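PDB 3JW7: dipeptide Epimerase from Enterococcus faecalis V583, which belongs to the mandelate racemase/muconate lactonizing enzyme family of the enolase superfamily and holds a magnesium ion in its barrel domain. Local coordinates for residues A[156-161]-A[184-189]; A[215-220]-A[235-240]. One frame throughout, in Å; residues are numbered along the deposited sequence.

Contact 1 of 2, residues A[156-161]-A[184-189]; sequences DTLKIK and IKLRLD. With MG (magnesium ion), chain L; TYR (tyrosine), chain J; ILE (isoleucine), chain I.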
ATOM      1  N   ASP A 156      -1.897 -17.371  -5.861  1.00 22.83           N
ATOM      2  CA  ASP A 156      -0.861 -17.837  -6.778  1.00 24.20           C
ATOM      3  C   ASP A 156       0.399 -16.981  -6.655  1.00 22.69           C
ATOM      4  O   ASP A 156       1.391 -17.205  -7.348  1.00 20.92           O
ATOM      5  CB  ASP A 156      -1.377 -17.808  -8.224  1.00 27.94           C
ATOM      6  CG  ASP A 156      -1.639 -16.397  -8.732  1.00 33.09           C
ATOM      7  OD1 ASP A 156      -2.173 -16.266  -9.855  1.00 36.79           O
ATOM      8  OD2 ASP A 156      -1.311 -15.418  -8.026  1.00 36.84           O
ATOM      9  N   THR A 157       0.352 -15.996  -5.762  1.00 20.22           N
ATOM     10  CA  THR A 157       1.488 -15.116  -5.541  1.00 17.18           C
ATOM     11  C   THR A 157       1.640 -14.848  -4.055  1.00 16.56           C
ATOM     12  O   THR A 157       0.711 -14.374  -3.409  1.00 18.29           O
ATOM     13  CB  THR A 157       1.296 -13.777  -6.246  1.00 18.10           C
ATOM     14  OG1 THR A 157       1.044 -14.005  -7.638  1.00 18.23           O
ATOM     15  CG2 THR A 157       2.538 -12.906  -6.073  1.00 18.00           C
ATOM     16  N   LEU A 158       2.817 -15.154  -3.523  1.00 15.35           N
ATOM     17  CA  LEU A 158       3.097 -14.952  -2.110  1.00 17.78           C
ATOM     18  C   LEU A 158       4.209 -13.924  -1.925  1.00 16.52           C
ATOM     19  O   LEU A 158       5.225 -13.970  -2.613  1.00 17.79           O
ATOM     20  CB  LEU A 158       3.530 -16.274  -1.470  1.00 19.16           C
ATOM     21  CG  LEU A 158       2.602 -17.468  -1.686  1.00 20.57           C
ATOM     22  CD1 LEU A 158       3.230 -18.707  -1.062  1.00 21.15           C
ATOM     23  CD2 LEU A 158       1.229 -17.186  -1.085  1.00 20.12           C
ATOM     24  N   LYS A 159       4.008 -12.996  -0.994  1.00 17.11           N
ATOM     25  CA  LYS A 159       5.008 -11.977  -0.698  1.00 14.83           C
ATOM     26  C   LYS A 159       5.710 -12.447   0.572  1.00 15.24           C
ATOM     27  O   LYS A 159       5.111 -12.478   1.644  1.00 16.08           O
ATOM     28  CB  LYS A 159       4.336 -10.616  -0.478  1.00 15.74           C
ATOM     29  CG  LYS A 159       5.292  -9.515  -0.049  1.00 17.62           C
ATOM     30  CD  LYS A 159       4.657  -8.136  -0.196  1.00 17.15           C
ATOM     31  CE  LYS A 159       5.460  -7.078   0.544  1.00 17.78           C
ATOM     32  NZ  LYS A 159       5.026  -5.686   0.218  1.00 16.47           N
ATOM     33  N   ILE A 160       6.978 -12.819   0.436  1.00 15.35           N
ATOM     34  CA  ILE A 160       7.765 -13.346   1.549  1.00 16.23           C
ATOM     35  C   ILE A 160       8.573 -12.305   2.311  1.00 16.74           C
ATOM     36  O   ILE A 160       9.449 -11.659   1.744  1.00 16.52           O
ATOM     37  CB  ILE A 160       8.764 -14.421   1.052  1.00 16.62           C
ATOM     38  CG1 ILE A 160       8.022 -15.499   0.263  1.00 18.98           C
ATOM     39  CG2 ILE A 160       9.515 -15.016   2.229  1.00 18.36           C
ATOM     40  CD1 ILE A 160       8.937 -16.571  -0.337  1.00 19.83           C
ATOM     41  N   LYS A 161       8.286 -12.156   3.601  1.00 15.35           N
ATOM     42  CA  LYS A 161       9.031 -11.214   4.424  1.00 16.05           C
ATOM     43  C   LYS A 161      10.312 -11.875   4.936  1.00 17.56           C
ATOM     44  O   LYS A 161      10.290 -13.002   5.439  1.00 16.03           O
ATOM     45  CB  LYS A 161       8.189 -10.745   5.618  1.00 15.43           C
ATOM     46  CG  LYS A 161       7.010  -9.845   5.253  1.00 13.37           C
ATOM     47  CD  LYS A 161       7.488  -8.503   4.700  1.00 14.39           C
ATOM     48  CE  LYS A 161       6.307  -7.588   4.373  1.00 13.33           C
ATOM     49  NZ  LYS A 161       6.785  -6.249   3.882  1.00 13.10           N
ATOM     50  N   ILE A 184       3.985 -21.267  -8.299  1.00 23.41           N
ATOM     51  CA  ILE A 184       3.603 -20.139  -7.462  1.00 23.38           C
ATOM     52  C   ILE A 184       4.644 -19.036  -7.583  1.00 21.85           C
ATOM     53  O   ILE A 184       5.842 -19.306  -7.537  1.00 21.50           O
ATOM     54  CB  ILE A 184       3.496 -20.564  -5.983  1.00 22.69           C
ATOM     55  CG1 ILE A 184       2.497 -21.718  -5.841  1.00 22.61           C
ATOM     56  CG2 ILE A 184       3.092 -19.372  -5.126  1.00 22.44           C
ATOM     57  CD1 ILE A 184       1.088 -21.408  -6.329  1.00 24.29           C
ATOM     58  N   LYS A 185       4.188 -17.797  -7.746  1.00 20.77           N
ATOM     59  CA  LYS A 185       5.111 -16.674  -7.853  1.00 20.98           C
ATOM     60  C   LYS A 185       5.511 -16.234  -6.457  1.00 20.14           C
ATOM     61  O   LYS A 185       4.665 -16.124  -5.569  1.00 18.58           O
ATOM     62  CB  LYS A 185       4.466 -15.495  -8.586  1.00 23.46           C
ATOM     63  CG  LYS A 185       4.140 -15.765 -10.040  1.00 27.79           C
ATOM     64  CD  LYS A 185       3.839 -14.473 -10.800  1.00 31.74           C
ATOM     65  CE  LYS A 185       2.620 -13.747 -10.249  1.00 33.83           C
ATOM     66  NZ  LYS A 185       2.267 -12.544 -11.064  1.00 36.05           N
ATOM     67  N   LEU A 186       6.803 -15.990  -6.267  1.00 18.65           N
ATOM     68  CA  LEU A 186       7.309 -15.556  -4.975  1.00 19.44           C
ATOM     69  C   LEU A 186       8.079 -14.246  -5.094  1.00 19.44           C
ATOM     70  O   LEU A 186       9.048 -14.148  -5.845  1.00 19.14           O
ATOM     71  CB  LEU A 186       8.231 -16.621  -4.370  1.00 19.56           C
ATOM     72  CG  LEU A 186       7.669 -18.031  -4.148  1.00 18.91           C
ATOM     73  CD1 LEU A 186       8.776 -18.936  -3.609  1.00 18.25           C
ATOM     74  CD2 LEU A 186       6.494 -17.985  -3.185  1.00 19.21           C
ATOM     75  N   ARG A 187       7.623 -13.231  -4.371  1.00 19.11           N
ATOM     76  CA  ARG A 187       8.308 -11.951  -4.361  1.00 18.72           C
ATOM     77  C   ARG A 187       8.815 -11.805  -2.929  1.00 17.83           C
ATOM     78  O   ARG A 187       8.152 -12.243  -1.986  1.00 20.84           O
ATOM     79  CB  ARG A 187       7.357 -10.809  -4.757  1.00 18.95           C
ATOM     80  CG  ARG A 187       6.058 -10.728  -3.977  1.00 20.41           C
ATOM     81  CD  ARG A 187       5.117  -9.660  -4.553  1.00 23.41           C
ATOM     82  NE  ARG A 187       4.823  -9.867  -5.972  1.00 22.35           N
ATOM     83  CZ  ARG A 187       3.655  -9.590  -6.550  1.00 19.80           C
ATOM     84  NH1 ARG A 187       2.652  -9.095  -5.839  1.00 21.38           N
ATOM     85  NH2 ARG A 187       3.487  -9.804  -7.846  1.00 20.67           N
ATOM     86  N   LEU A 188      10.005 -11.235  -2.775  1.00 15.94           N
ATOM     87  CA  LEU A 188      10.620 -11.072  -1.457  1.00 17.44           C
ATOM     88  C   LEU A 188      10.620  -9.620  -1.021  1.00 16.06           C
ATOM     89  O   LEU A 188      10.639  -8.723  -1.852  1.00 17.17           O
ATOM     90  CB  LEU A 188      12.073 -11.551  -1.478  1.00 17.18           C
ATOM     91  CG  LEU A 188      12.386 -12.904  -2.123  1.00 20.75           C
ATOM     92  CD1 LEU A 188      13.872 -13.188  -1.948  1.00 20.38           C
ATOM     93  CD2 LEU A 188      11.550 -14.012  -1.484  1.00 19.91           C
ATOM     94  N   ASP A 189      10.624  -9.402   0.289  1.00 16.45           N
ATOM     95  CA  ASP A 189      10.651  -8.051   0.836  1.00 14.48           C
ATOM     96  C   ASP A 189      11.528  -8.079   2.079  1.00 15.09           C
ATOM     97  O   ASP A 189      11.164  -8.680   3.087  1.00 15.50           O
ATOM     98  CB  ASP A 189       9.240  -7.597   1.204  1.00 14.25           C
ATOM     99  CG  ASP A 189       9.178  -6.125   1.574  1.00 16.26           C
ATOM    100  OD1 ASP A 189      10.239  -5.542   1.891  1.00 15.48           O
ATOM    101  OD2 ASP A 189       8.064  -5.561   1.559  1.00 15.32           O
TER
HETATM  102 MG    MG L 358       7.569  -3.340   1.112  1.00 18.91          MG
HETATM  103  N   TYR J 356       3.206  -3.509   4.078  1.00 18.57           N
HETATM  104  CA  TYR J 356       4.516  -2.887   4.225  1.00 18.29           C
HETATM  105  C   TYR J 356       5.438  -3.190   3.044  1.00 17.96           C
HETATM  106  O   TYR J 356       4.925  -3.274   1.906  1.00 16.29           O
HETATM  107  CB  TYR J 356       5.167  -3.344   5.536  1.00 18.84           C
HETATM  108  CG  TYR J 356       4.416  -2.944   6.795  1.00 19.27           C
HETATM  109  CD1 TYR J 356       4.272  -3.842   7.851  1.00 19.04           C
HETATM  110  CD2 TYR J 356       3.895  -1.658   6.956  1.00 20.15           C
HETATM  111  CE1 TYR J 356       3.631  -3.479   9.035  1.00 20.04           C
HETATM  112  CE2 TYR J 356       3.249  -1.279   8.148  1.00 20.38           C
HETATM  113  CZ  TYR J 356       3.127  -2.202   9.182  1.00 20.73           C
HETATM  114  OH  TYR J 356       2.521  -1.855  10.372  1.00 22.47           O
HETATM  115  OXT TYR J 356       6.661  -3.317   3.270  1.00 16.02           O
HETATM  116  N   ILE I 355       1.474  -6.427   2.803  1.00 16.52           N
HETATM  117  CA  ILE I 355       1.595  -5.279   3.747  1.00 18.82           C
HETATM  118  C   ILE I 355       3.040  -4.813   3.867  1.00 19.11           C
HETATM  119  O   ILE I 355       3.972  -5.616   3.769  1.00 19.85           O
HETATM  120  CB  ILE I 355       1.102  -5.644   5.172  1.00 19.11           C
HETATM  121  CG1 ILE I 355       1.791  -6.925   5.638  1.00 19.31           C
HETATM  122  CG2 ILE I 355      -0.419  -5.751   5.191  1.00 20.81           C
HETATM  123  CD1 ILE I 355       1.657  -7.205   7.134  1.00 18.10           C
HETATM  124  O   HOH W   1       9.942  -2.917   1.408  1.00 14.16           O
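T157 and R187 meet on the inner face of two parallel strands, 157-161 and 185-189. With helix 166-180 these form a beta-alpha-beta unit of the enolase-type barrel. T157 CG2 sits over the centre of one face of the R187 guanidinium, 3.5 Å from CZ. The T157 torsion (chi1 -55°) sets CG2 anti to its backbone N and OG1 beside that N. OG1 donates to D156 OD2 and also meets K185 CE. The R187 guanidinium is paired outside the segments with E212 and D132.

On the other face, L158 and L186 lie side by side and point the same way. I160 and L188 do likewise, with I160 CB 3.8 Å from L188 CD2. Helices 166-180 and 140-152 cover this layer.

Toward the C-terminal ends of the strands the inner face reaches the metal and the bound ligands. K159 runs out extended and its NZ donates to O of the bound tyrosine at 2.9 Å; NZ also pairs with E215 and D318. K161 NZ donates to O of the bound isoleucine and to N191. D189 OD2 binds the magnesium ion at 2.3 Å. K161 NZ makes a salt bridge to that same oxygen, D189 OD2, at 2.7 Å, coming from well above the carboxylate plane.

Contact 2 of 2, residues A[215-220]-A[235-240]; sequences EQPVKR and TTIMAD. With MG (magnesium ion), chain L; TYR (tyrosine), chain J.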
ATOM      1  N   GLU A 215      11.855  -6.549  -2.908  1.00 16.71           N
ATOM      2  CA  GLU A 215      11.475  -5.221  -2.450  1.00 17.61           C
ATOM      3  C   GLU A 215      12.457  -4.645  -1.433  1.00 17.27           C
ATOM      4  O   GLU A 215      12.901  -5.353  -0.524  1.00 16.37           O
ATOM      5  CB  GLU A 215      10.104  -5.281  -1.782  1.00 20.66           C
ATOM      6  CG  GLU A 215       8.978  -4.664  -2.560  1.00 22.16           C
ATOM      7  CD  GLU A 215       7.671  -4.703  -1.790  1.00 21.78           C
ATOM      8  OE1 GLU A 215       7.010  -5.758  -1.787  1.00 19.50           O
ATOM      9  OE2 GLU A 215       7.314  -3.678  -1.177  1.00 19.28           O
ATOM     10  N   GLN A 216      12.771  -3.360  -1.605  1.00 15.17           N
ATOM     11  CA  GLN A 216      13.640  -2.585  -0.720  1.00 15.78           C
ATOM     12  C   GLN A 216      14.650  -3.401   0.088  1.00 15.80           C
ATOM     13  O   GLN A 216      14.533  -3.519   1.306  1.00 15.99           O
ATOM     14  CB  GLN A 216      12.764  -1.781   0.246  1.00 16.49           C
ATOM     15  CG  GLN A 216      13.463  -0.640   0.963  1.00 15.37           C
ATOM     16  CD  GLN A 216      13.821   0.497   0.027  1.00 15.66           C
ATOM     17  OE1 GLN A 216      13.021   0.894  -0.826  1.00 17.86           O
ATOM     18  NE2 GLN A 216      15.019   1.036   0.187  1.00 16.28           N
ATOM     19  N   PRO A 217      15.672  -3.952  -0.580  1.00 16.48           N
ATOM     20  CA  PRO A 217      16.677  -4.751   0.128  1.00 17.41           C
ATOM     21  C   PRO A 217      17.574  -3.972   1.087  1.00 18.45           C
ATOM     22  O   PRO A 217      18.055  -4.525   2.086  1.00 18.72           O
ATOM     23  CB  PRO A 217      17.460  -5.402  -1.014  1.00 16.57           C
ATOM     24  CG  PRO A 217      17.361  -4.400  -2.115  1.00 18.45           C
ATOM     25  CD  PRO A 217      15.905  -3.976  -2.033  1.00 16.45           C
ATOM     26  N   VAL A 218      17.777  -2.689   0.798  1.00 18.41           N
ATOM     27  CA  VAL A 218      18.641  -1.837   1.608  1.00 18.73           C
ATOM     28  C   VAL A 218      17.953  -0.651   2.290  1.00 19.38           C
ATOM     29  O   VAL A 218      16.785  -0.347   2.029  1.00 16.66           O
ATOM     30  CB  VAL A 218      19.808  -1.293   0.747  1.00 19.47           C
ATOM     31  CG1 VAL A 218      20.527  -2.445   0.064  1.00 20.01           C
ATOM     32  CG2 VAL A 218      19.282  -0.317  -0.296  1.00 19.99           C
ATOM     33  N   LYS A 219      18.695   0.017   3.172  1.00 18.92           N
ATOM     34  CA  LYS A 219      18.179   1.176   3.900  1.00 20.16           C
ATOM     35  C   LYS A 219      17.582   2.194   2.931  1.00 19.38           C
ATOM     36  O   LYS A 219      18.143   2.455   1.867  1.00 16.20           O
ATOM     37  CB  LYS A 219      19.297   1.828   4.719  1.00 23.06           C
ATOM     38  CG  LYS A 219      19.884   0.931   5.800  1.00 26.36           C
ATOM     39  CD  LYS A 219      18.834   0.521   6.825  1.00 30.84           C
ATOM     40  CE  LYS A 219      19.459  -0.294   7.956  1.00 35.77           C
ATOM     41  NZ  LYS A 219      18.498  -0.589   9.062  1.00 36.64           N
ATOM     42  N   ARG A 220      16.453   2.782   3.313  1.00 17.72           N
ATOM     43  CA  ARG A 220      15.768   3.738   2.446  1.00 18.66           C
ATOM     44  C   ARG A 220      16.580   4.942   1.975  1.00 18.46           C
ATOM     45  O   ARG A 220      16.396   5.406   0.851  1.00 16.67           O
ATOM     46  CB  ARG A 220      14.475   4.225   3.113  1.00 21.88           C
ATOM     47  CG  ARG A 220      14.657   4.991   4.411  1.00 23.19           C
ATOM     48  CD  ARG A 220      13.303   5.476   4.922  1.00 28.02           C
ATOM     49  NE  ARG A 220      13.424   6.458   5.998  1.00 30.76           N
ATOM     50  CZ  ARG A 220      12.403   7.154   6.493  1.00 33.39           C
ATOM     51  NH1 ARG A 220      11.178   6.978   6.015  1.00 32.96           N
ATOM     52  NH2 ARG A 220      12.608   8.041   7.458  1.00 34.67           N
ATOM     53  N   THR A 235      17.529  -9.981 -11.345  1.00 20.38           N
ATOM     54  CA  THR A 235      16.274  -9.994 -10.611  1.00 19.79           C
ATOM     55  C   THR A 235      15.695  -8.584 -10.506  1.00 17.67           C
ATOM     56  O   THR A 235      16.422  -7.611 -10.326  1.00 17.23           O
ATOM     57  CB  THR A 235      16.476 -10.563  -9.189  1.00 20.45           C
ATOM     58  OG1 THR A 235      16.930 -11.920  -9.283  1.00 23.57           O
ATOM     59  CG2 THR A 235      15.172 -10.532  -8.402  1.00 19.95           C
ATOM     60  N   THR A 236      14.379  -8.484 -10.629  1.00 17.41           N
ATOM     61  CA  THR A 236      13.699  -7.196 -10.544  1.00 17.04           C
ATOM     62  C   THR A 236      13.787  -6.635  -9.125  1.00 15.74           C
ATOM     63  O   THR A 236      13.497  -7.337  -8.164  1.00 15.89           O
ATOM     64  CB  THR A 236      12.228  -7.359 -10.941  1.00 17.81           C
ATOM     65  OG1 THR A 236      12.161  -7.810 -12.302  1.00 19.22           O
ATOM     66  CG2 THR A 236      11.480  -6.044 -10.800  1.00 16.48           C
ATOM     67  N   ILE A 237      14.205  -5.376  -9.007  1.00 15.72           N
ATOM     68  CA  ILE A 237      14.323  -4.709  -7.709  1.00 16.32           C
ATOM     69  C   ILE A 237      13.240  -3.630  -7.595  1.00 16.35           C
ATOM     70  O   ILE A 237      13.070  -2.811  -8.500  1.00 15.04           O
ATOM     71  CB  ILE A 237      15.723  -4.058  -7.535  1.00 16.39           C
ATOM     72  CG1 ILE A 237      16.810  -5.135  -7.617  1.00 16.70           C
ATOM     73  CG2 ILE A 237      15.816  -3.342  -6.189  1.00 14.87           C
ATOM     74  CD1 ILE A 237      16.599  -6.297  -6.651  1.00 18.60           C
ATOM     75  N   MET A 238      12.507  -3.644  -6.485  1.00 14.77           N
ATOM     76  CA  MET A 238      11.433  -2.682  -6.258  1.00 13.69           C
ATOM     77  C   MET A 238      11.742  -1.746  -5.103  1.00 16.11           C
ATOM     78  O   MET A 238      12.251  -2.168  -4.062  1.00 15.76           O
ATOM     79  CB  MET A 238      10.118  -3.412  -5.952  1.00 14.18           C
ATOM     80  CG  MET A 238       8.911  -2.485  -5.769  1.00 13.36           C
ATOM     81  SD  MET A 238       7.417  -3.362  -5.290  1.00 19.63           S
ATOM     82  CE  MET A 238       7.023  -4.225  -6.800  1.00 20.18           C
ATOM     83  N   ALA A 239      11.448  -0.466  -5.294  1.00 14.70           N
ATOM     84  CA  ALA A 239      11.667   0.498  -4.231  1.00 15.38           C
ATOM     85  C   ALA A 239      10.362   0.623  -3.468  1.00 14.59           C
ATOM     86  O   ALA A 239       9.289   0.593  -4.067  1.00 15.23           O
ATOM     87  CB  ALA A 239      12.059   1.855  -4.808  1.00 17.94           C
ATOM     88  N   ASP A 240      10.456   0.739  -2.149  1.00 14.98           N
ATOM     89  CA  ASP A 240       9.274   0.938  -1.331  1.00 15.76           C
ATOM     90  C   ASP A 240       9.540   2.118  -0.410  1.00 15.27           C
ATOM     91  O   ASP A 240       9.181   3.245  -0.737  1.00 16.34           O
ATOM     92  CB  ASP A 240       8.930  -0.304  -0.505  1.00 16.12           C
ATOM     93  CG  ASP A 240       7.699  -0.098   0.361  1.00 18.19           C
ATOM     94  OD1 ASP A 240       7.055   0.972   0.250  1.00 16.57           O
ATOM     95  OD2 ASP A 240       7.369  -1.006   1.154  1.00 17.49           O
TER
HETATM   96 MG    MG L 358       7.569  -3.340   1.112  1.00 18.91          MG
HETATM   97  N   TYR J 356       3.206  -3.509   4.078  1.00 18.57           N
HETATM   98  CA  TYR J 356       4.516  -2.887   4.225  1.00 18.29           C
HETATM   99  C   TYR J 356       5.438  -3.190   3.044  1.00 17.96           C
HETATM  100  O   TYR J 356       4.925  -3.274   1.906  1.00 16.29           O
HETATM  101  CB  TYR J 356       5.167  -3.344   5.536  1.00 18.84           C
HETATM  102  CG  TYR J 356       4.416  -2.944   6.795  1.00 19.27           C
HETATM  103  CD1 TYR J 356       4.272  -3.842   7.851  1.00 19.04           C
HETATM  104  CD2 TYR J 356       3.895  -1.658   6.956  1.00 20.15           C
HETATM  105  CE1 TYR J 356       3.631  -3.479   9.035  1.00 20.04           C
HETATM  106  CE2 TYR J 356       3.249  -1.279   8.148  1.00 20.38           C
HETATM  107  CZ  TYR J 356       3.127  -2.202   9.182  1.00 20.73           C
HETATM  108  OH  TYR J 356       2.521  -1.855  10.372  1.00 22.47           O
HETATM  109  OXT TYR J 356       6.661  -3.317   3.270  1.00 16.02           O
HETATM  110  O   HOH W   1       9.942  -2.917   1.408  1.00 14.16           O
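E215 and M238 lie side by side and point the same way into the barrel, from parallel strands 211-215 and 236-239. These are neighbouring strands of the enolase-type barrel, and the contact lies at their C-terminal ends, where the metal is bound. M238 SD touches E215 CG at 3.4 Å. M238 CG is anti to its backbone N and the chain stays straight through chi2, which carries the sulfur along the glutamate.

The first torsion of E215 is off any staggered value (chi1 -108°). Beyond CG the chain is extended, and OE2 reaches the magnesium ion at 2.3 Å. OE2 is also bonded by N262, while OE1 forms a salt bridge with K159. D240, just past the end of strand 236-239, brings its OD2 to the ion at 2.3 Å. The two carboxylate planes are 43° apart. D240 OD1 forms salt bridges with K267 and K264, whose charges probably help to balance the cluster of acids.

Q216 ties the loop to the strand at two levels. Its backbone N donates to M238 O at 2.8 Å. Its side chain bends at chi2 (69°) and sets the amide between the following loop and D240. NE2 donates to V218 O, two residues on, at 2.9 Å, with that oxygen close to the amide plane, and also bonds S242. Farther from the metal, P217 CD packs on I237 CG2. The amide oxygen of Q216 takes the N-H of D240 in its carbonyl plane, with OE1 and N 2.9 Å apart.

Contact 1 and contact 2 belong to one barrel sheet, with their centres about 14 Å apart. Strand 185-189 of contact 1 is the direct neighbour of strand 211-215, which leads into contact 2. L188 O and E215 N, 2.7 Å apart, probably form a hydrogen bond there. A second tie is a salt bridge between K159 NZ and E215 OE1, at 2.8 Å. The contacts share the magnesium site: contact 1 gives one carboxylate and contact 2 gives two. OXT of the bound tyrosine, 2.3 Å from the magnesium ion, and water 1 complete a shell of five ligand atoms. Water 1 also donates to D189 OD1 at 2.7 Å.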